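Local coordinates for protein Rho guanine nucleotide exchange factor 3 (Mus musculus, PDB 2Z0Q) that acts as a guanine nucleotide exchange factor for the small GTPases RhoA and RhoB, at residues Leu70-Leu81 and Ile97-Tyr108. Sequence-based numbering, arbitrary orientation.
Sequences LIPLHEELLSQL and ILVGWLPCLSSY
Trp101 projects from helix 95-101 onto helix 67-84, and its indole lies across Leu77. Its NE1 donates a hydrogen bond to Leu73 O at 2.7 Å. The donor stands 35° out of the carbonyl plane. Leu73 O also accepts the helical bond from Leu77 N, which arrives at the other face of that plane, so two N-H groups grip this one oxygen. Leu77 can be followed outward. Its CB sits over the five-membered ring of Trp101, 3.6 Å from the centroid, a CH-pi contact. CG is anti to the backbone N (chi1 173°), and the two methyls then part. CD1 reaches Ile97 CG2 at 3.8 Å and comes near Leu98 CD2, while CD2 meets the six-membered ring at CZ3 and CH2. Cys104 SG lies against the opposite face of the indole, toward its rim, and also touches Leu73 CB. Replacing Trp101 with alanine would probably leave Leu73 O without its second donor and open a gap between Leu77 and Cys104.

Farther along, His74 NE2 and Tyr108 OH share a short hydrogen bond of 2.5 Å. The rings meet rim to rim with their planes at 82°. Leu70 CD1 approaches one face of the tyrosine. At the other end, Ile97 CD1 packs on Gln80 O, and a water bridges Gln80 OE1 to Ile97 O. Gln80 NE2 also donates to Glu76 OE2.

Helices 70-81 and 97-101 run nearly antiparallel in the helical DH domain, the exchange module of Rho GEFs. Helix 15-51 supplies Glu31, which hydrogen-bonds His74 ND1 and so fixes the imidazole at both nitrogens. Helix 155-172 packs on Leu70, His74 and Tyr108, and both it and helix 180-213 touch Leu98.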
loop_
_atom_site.group_PDB
_atom_site.type_symbol
_atom_site.label_atom_id
_atom_site.label_comp_id
_atom_site.label_asym_id
_atom_site.label_seq_id
_atom_site.Cartn_x
_atom_site.Cartn_y
_atom_site.Cartn_z
ATOM N N LEU A 70 8.515 -10.694 10.925
ATOM C CA LEU A 70 7.450 -10.085 11.726
ATOM C C LEU A 70 6.572 -11.051 12.502
ATOM O O LEU A 70 6.006 -10.690 13.540
ATOM C CB LEU A 70 6.558 -9.242 10.837
ATOM C CG LEU A 70 7.276 -8.201 10.012
ATOM C CD1 LEU A 70 6.239 -7.429 9.213
ATOM C CD2 LEU A 70 8.075 -7.265 10.922
ATOM N N ILE A 71 6.429 -12.272 11.993
ATOM C CA ILE A 71 5.596 -13.252 12.661
ATOM C C ILE A 71 5.957 -13.451 14.126
ATOM O O ILE A 71 5.074 -13.456 14.977
ATOM C CB ILE A 71 5.603 -14.605 11.869
ATOM C CG1 ILE A 71 4.949 -14.362 10.503
ATOM C CG2 ILE A 71 4.865 -15.687 12.649
ATOM C CD1 ILE A 71 4.960 -15.575 9.530
ATOM N N PRO A 72 7.261 -13.604 14.453
ATOM C CA PRO A 72 7.617 -13.796 15.864
ATOM C C PRO A 72 7.198 -12.638 16.779
ATOM O O PRO A 72 6.897 -12.858 17.946
ATOM C CB PRO A 72 9.137 -13.980 15.829
ATOM C CG PRO A 72 9.386 -14.497 14.437
ATOM C CD PRO A 72 8.452 -13.714 13.582
ATOM N N LEU A 73 7.177 -11.420 16.251
ATOM C CA LEU A 73 6.795 -10.245 17.062
ATOM C C LEU A 73 5.361 -10.353 17.604
ATOM O O LEU A 73 5.076 -10.033 18.757
ATOM C CB LEU A 73 6.871 -8.960 16.230
ATOM C CG LEU A 73 8.124 -8.741 15.398
ATOM C CD1 LEU A 73 8.076 -7.350 14.806
ATOM C CD2 LEU A 73 9.344 -8.956 16.258
ATOM N N HIS A 74 4.471 -10.767 16.722
ATOM C CA HIS A 74 3.059 -10.933 17.052
ATOM C C HIS A 74 2.832 -12.196 17.898
ATOM O O HIS A 74 2.035 -12.202 18.845
ATOM C CB HIS A 74 2.268 -10.895 15.730
ATOM C CG HIS A 74 2.361 -9.568 15.038
ATOM N ND1 HIS A 74 1.692 -8.448 15.492
ATOM C CD2 HIS A 74 3.088 -9.163 13.969
ATOM C CE1 HIS A 74 2.012 -7.411 14.741
ATOM N NE2 HIS A 74 2.860 -7.817 13.810
ATOM N N GLU A 75 3.587 -13.259 17.625
ATOM C CA GLU A 75 3.451 -14.450 18.433
ATOM C C GLU A 75 3.848 -14.111 19.850
ATOM O O GLU A 75 3.239 -14.611 20.799
ATOM C CB GLU A 75 4.335 -15.600 17.905
ATOM C CG GLU A 75 3.906 -16.118 16.538
ATOM C CD GLU A 75 4.833 -17.217 16.005
ATOM O OE1 GLU A 75 6.042 -16.952 15.820
ATOM O OE2 GLU A 75 4.334 -18.341 15.775
ATOM N N GLU A 76 4.872 -13.270 20.006
ATOM C CA GLU A 76 5.304 -12.888 21.340
ATOM C C GLU A 76 4.204 -12.093 22.032
ATOM O O GLU A 76 3.927 -12.330 23.198
ATOM C CB GLU A 76 6.572 -12.040 21.299
ATOM C CG GLU A 76 7.059 -11.620 22.677
ATOM C CD GLU A 76 7.482 -12.797 23.518
ATOM O OE1 GLU A 76 8.030 -13.767 22.948
ATOM O OE2 GLU A 76 7.291 -12.767 24.747
ATOM N N LEU A 77 3.573 -11.158 21.331
ATOM C CA LEU A 77 2.528 -10.387 22.005
ATOM C C LEU A 77 1.368 -11.311 22.378
ATOM O O LEU A 77 0.857 -11.281 23.492
ATOM C CB LEU A 77 2.034 -9.239 21.121
ATOM C CG LEU A 77 0.827 -8.516 21.717
ATOM C CD1 LEU A 77 1.153 -7.965 23.092
ATOM C CD2 LEU A 77 0.368 -7.446 20.729
ATOM N N LEU A 78 0.933 -12.129 21.435
ATOM C CA LEU A 78 -0.162 -13.054 21.710
ATOM C C LEU A 78 0.123 -13.956 22.912
ATOM O O LEU A 78 -0.727 -14.151 23.771
ATOM C CB LEU A 78 -0.429 -13.883 20.466
ATOM C CG LEU A 78 -1.596 -14.877 20.524
ATOM C CD1 LEU A 78 -2.883 -14.138 20.825
ATOM C CD2 LEU A 78 -1.692 -15.594 19.179
ATOM N N SER A 79 1.324 -14.526 22.956
ATOM C CA SER A 79 1.708 -15.406 24.038
ATOM C C SER A 79 1.592 -14.701 25.384
ATOM O O SER A 79 1.092 -15.274 26.349
ATOM C CB SER A 79 3.150 -15.902 23.814
ATOM O OG SER A 79 3.579 -16.668 24.918
ATOM N N GLN A 80 2.049 -13.453 25.449
ATOM C CA GLN A 80 1.981 -12.691 26.687
ATOM C C GLN A 80 0.542 -12.355 27.097
ATOM O O GLN A 80 0.192 -12.424 28.285
ATOM C CB GLN A 80 2.817 -11.410 26.562
ATOM C CG GLN A 80 4.329 -11.683 26.649
ATOM C CD GLN A 80 5.148 -10.424 26.571
ATOM O OE1 GLN A 80 4.907 -9.468 27.309
ATOM N NE2 GLN A 80 6.140 -10.415 25.687
ATOM N N LEU A 81 -0.287 -11.983 26.131
ATOM C CA LEU A 81 -1.697 -11.669 26.436
ATOM C C LEU A 81 -2.412 -12.933 26.897
ATOM O O LEU A 81 -3.280 -12.888 27.772
ATOM C CB LEU A 81 -2.387 -11.119 25.197
ATOM C CG LEU A 81 -1.877 -9.749 24.780
ATOM C CD1 LEU A 81 -2.420 -9.478 23.404
ATOM C CD2 LEU A 81 -2.286 -8.665 25.794
ATOM N N ILE A 97 2.191 -5.172 29.635
ATOM C CA ILE A 97 2.596 -6.006 28.512
ATOM C C ILE A 97 2.773 -5.194 27.217
ATOM O O ILE A 97 3.740 -5.383 26.481
ATOM C CB ILE A 97 1.539 -7.123 28.265
ATOM C CG1 ILE A 97 1.671 -8.211 29.333
ATOM C CG2 ILE A 97 1.725 -7.710 26.827
ATOM C CD1 ILE A 97 0.566 -9.301 29.246
ATOM N N LEU A 98 1.815 -4.304 26.917
ATOM C CA LEU A 98 1.901 -3.513 25.697
ATOM C C LEU A 98 3.112 -2.582 25.744
ATOM O O LEU A 98 3.871 -2.526 24.803
ATOM C CB LEU A 98 0.616 -2.692 25.492
ATOM C CG LEU A 98 -0.527 -3.613 25.033
ATOM C CD1 LEU A 98 -1.873 -2.937 25.246
ATOM C CD2 LEU A 98 -0.312 -3.971 23.571
ATOM N N VAL A 99 3.267 -1.863 26.843
ATOM C CA VAL A 99 4.406 -0.967 26.966
ATOM C C VAL A 99 5.744 -1.720 26.818
ATOM O O VAL A 99 6.660 -1.241 26.159
ATOM C CB VAL A 99 4.352 -0.221 28.289
ATOM C CG1 VAL A 99 5.696 0.570 28.499
ATOM C CG2 VAL A 99 3.171 0.794 28.235
ATOM N N GLY A 100 5.853 -2.912 27.402
ATOM C CA GLY A 100 7.102 -3.654 27.246
ATOM C C GLY A 100 7.323 -4.250 25.868
ATOM O O GLY A 100 8.464 -4.484 25.444
ATOM N N TRP A 101 6.238 -4.531 25.155
ATOM C CA TRP A 101 6.336 -5.122 23.826
ATOM C C TRP A 101 6.599 -4.118 22.710
ATOM O O TRP A 101 7.297 -4.423 21.763
ATOM C CB TRP A 101 5.035 -5.911 23.526
ATOM C CG TRP A 101 4.930 -6.479 22.138
ATOM C CD1 TRP A 101 5.490 -7.653 21.673
ATOM C CD2 TRP A 101 4.205 -5.919 21.032
ATOM N NE1 TRP A 101 5.155 -7.839 20.351
ATOM C CE2 TRP A 101 4.373 -6.794 19.934
ATOM C CE3 TRP A 101 3.420 -4.757 20.867
ATOM C CZ2 TRP A 101 3.785 -6.549 18.672
ATOM C CZ3 TRP A 101 2.826 -4.515 19.603
ATOM C CH2 TRP A 101 3.017 -5.407 18.532
ATOM N N LEU A 102 6.065 -2.903 22.846
ATOM C CA LEU A 102 6.235 -1.880 21.812
ATOM C C LEU A 102 7.592 -1.689 21.115
ATOM O O LEU A 102 7.633 -1.447 19.912
ATOM C CB LEU A 102 5.788 -0.499 22.351
ATOM C CG LEU A 102 4.326 -0.414 22.714
ATOM C CD1 LEU A 102 3.958 0.985 23.151
ATOM C CD2 LEU A 102 3.539 -0.863 21.502
ATOM N N PRO A 103 8.693 -1.736 21.859
ATOM C CA PRO A 103 10.009 -1.549 21.238
ATOM C C PRO A 103 10.302 -2.525 20.063
ATOM O O PRO A 103 11.048 -2.183 19.172
ATOM C CB PRO A 103 10.965 -1.750 22.412
ATOM C CG PRO A 103 10.188 -1.218 23.542
ATOM C CD PRO A 103 8.833 -1.815 23.325
ATOM N N CYS A 104 9.675 -3.703 20.061
ATOM C CA CYS A 104 9.938 -4.648 18.989
ATOM C C CYS A 104 9.350 -4.188 17.674
ATOM O O CYS A 104 9.708 -4.705 16.617
ATOM C CB CYS A 104 9.439 -6.050 19.353
ATOM S SG CYS A 104 7.740 -6.333 19.021
ATOM N N LEU A 105 8.464 -3.190 17.723
ATOM C CA LEU A 105 7.877 -2.656 16.495
ATOM C C LEU A 105 8.920 -1.916 15.658
ATOM O O LEU A 105 8.644 -1.477 14.555
ATOM C CB LEU A 105 6.703 -1.720 16.809
ATOM C CG LEU A 105 5.406 -2.413 17.268
ATOM C CD1 LEU A 105 4.331 -1.402 17.442
ATOM C CD2 LEU A 105 4.983 -3.468 16.266
ATOM N N SER A 106 10.136 -1.767 16.189
ATOM C CA SER A 106 11.165 -1.107 15.407
ATOM C C SER A 106 11.369 -1.892 14.078
ATOM O O SER A 106 11.749 -1.314 13.081
ATOM C CB SER A 106 12.488 -1.040 16.191
ATOM O OG SER A 106 12.988 -2.323 16.474
ATOM N N SER A 107 11.120 -3.196 14.083
ATOM C CA SER A 107 11.264 -3.990 12.848
ATOM C C SER A 107 10.283 -3.562 11.754
ATOM O O SER A 107 10.513 -3.839 10.564
ATOM C CB SER A 107 11.079 -5.469 13.143
ATOM O OG SER A 107 12.007 -5.899 14.112
ATOM N N TYR A 108 9.192 -2.879 12.114
ATOM C CA TYR A 108 8.264 -2.432 11.063
ATOM C C TYR A 108 8.909 -1.342 10.191
ATOM O O TYR A 108 8.507 -1.127 9.055
ATOM C CB TYR A 108 6.950 -1.916 11.658
ATOM C CG TYR A 108 5.915 -2.999 11.816
ATOM C CD1 TYR A 108 6.100 -4.057 12.697
ATOM C CD2 TYR A 108 4.780 -3.005 11.005
ATOM C CE1 TYR A 108 5.155 -5.131 12.771
ATOM C CE2 TYR A 108 3.847 -4.052 11.056
ATOM C CZ TYR A 108 4.040 -5.104 11.932
ATOM O OH TYR A 108 3.112 -6.113 11.931
HETATM O O HOH W 1 5.690 -7.104 27.093
#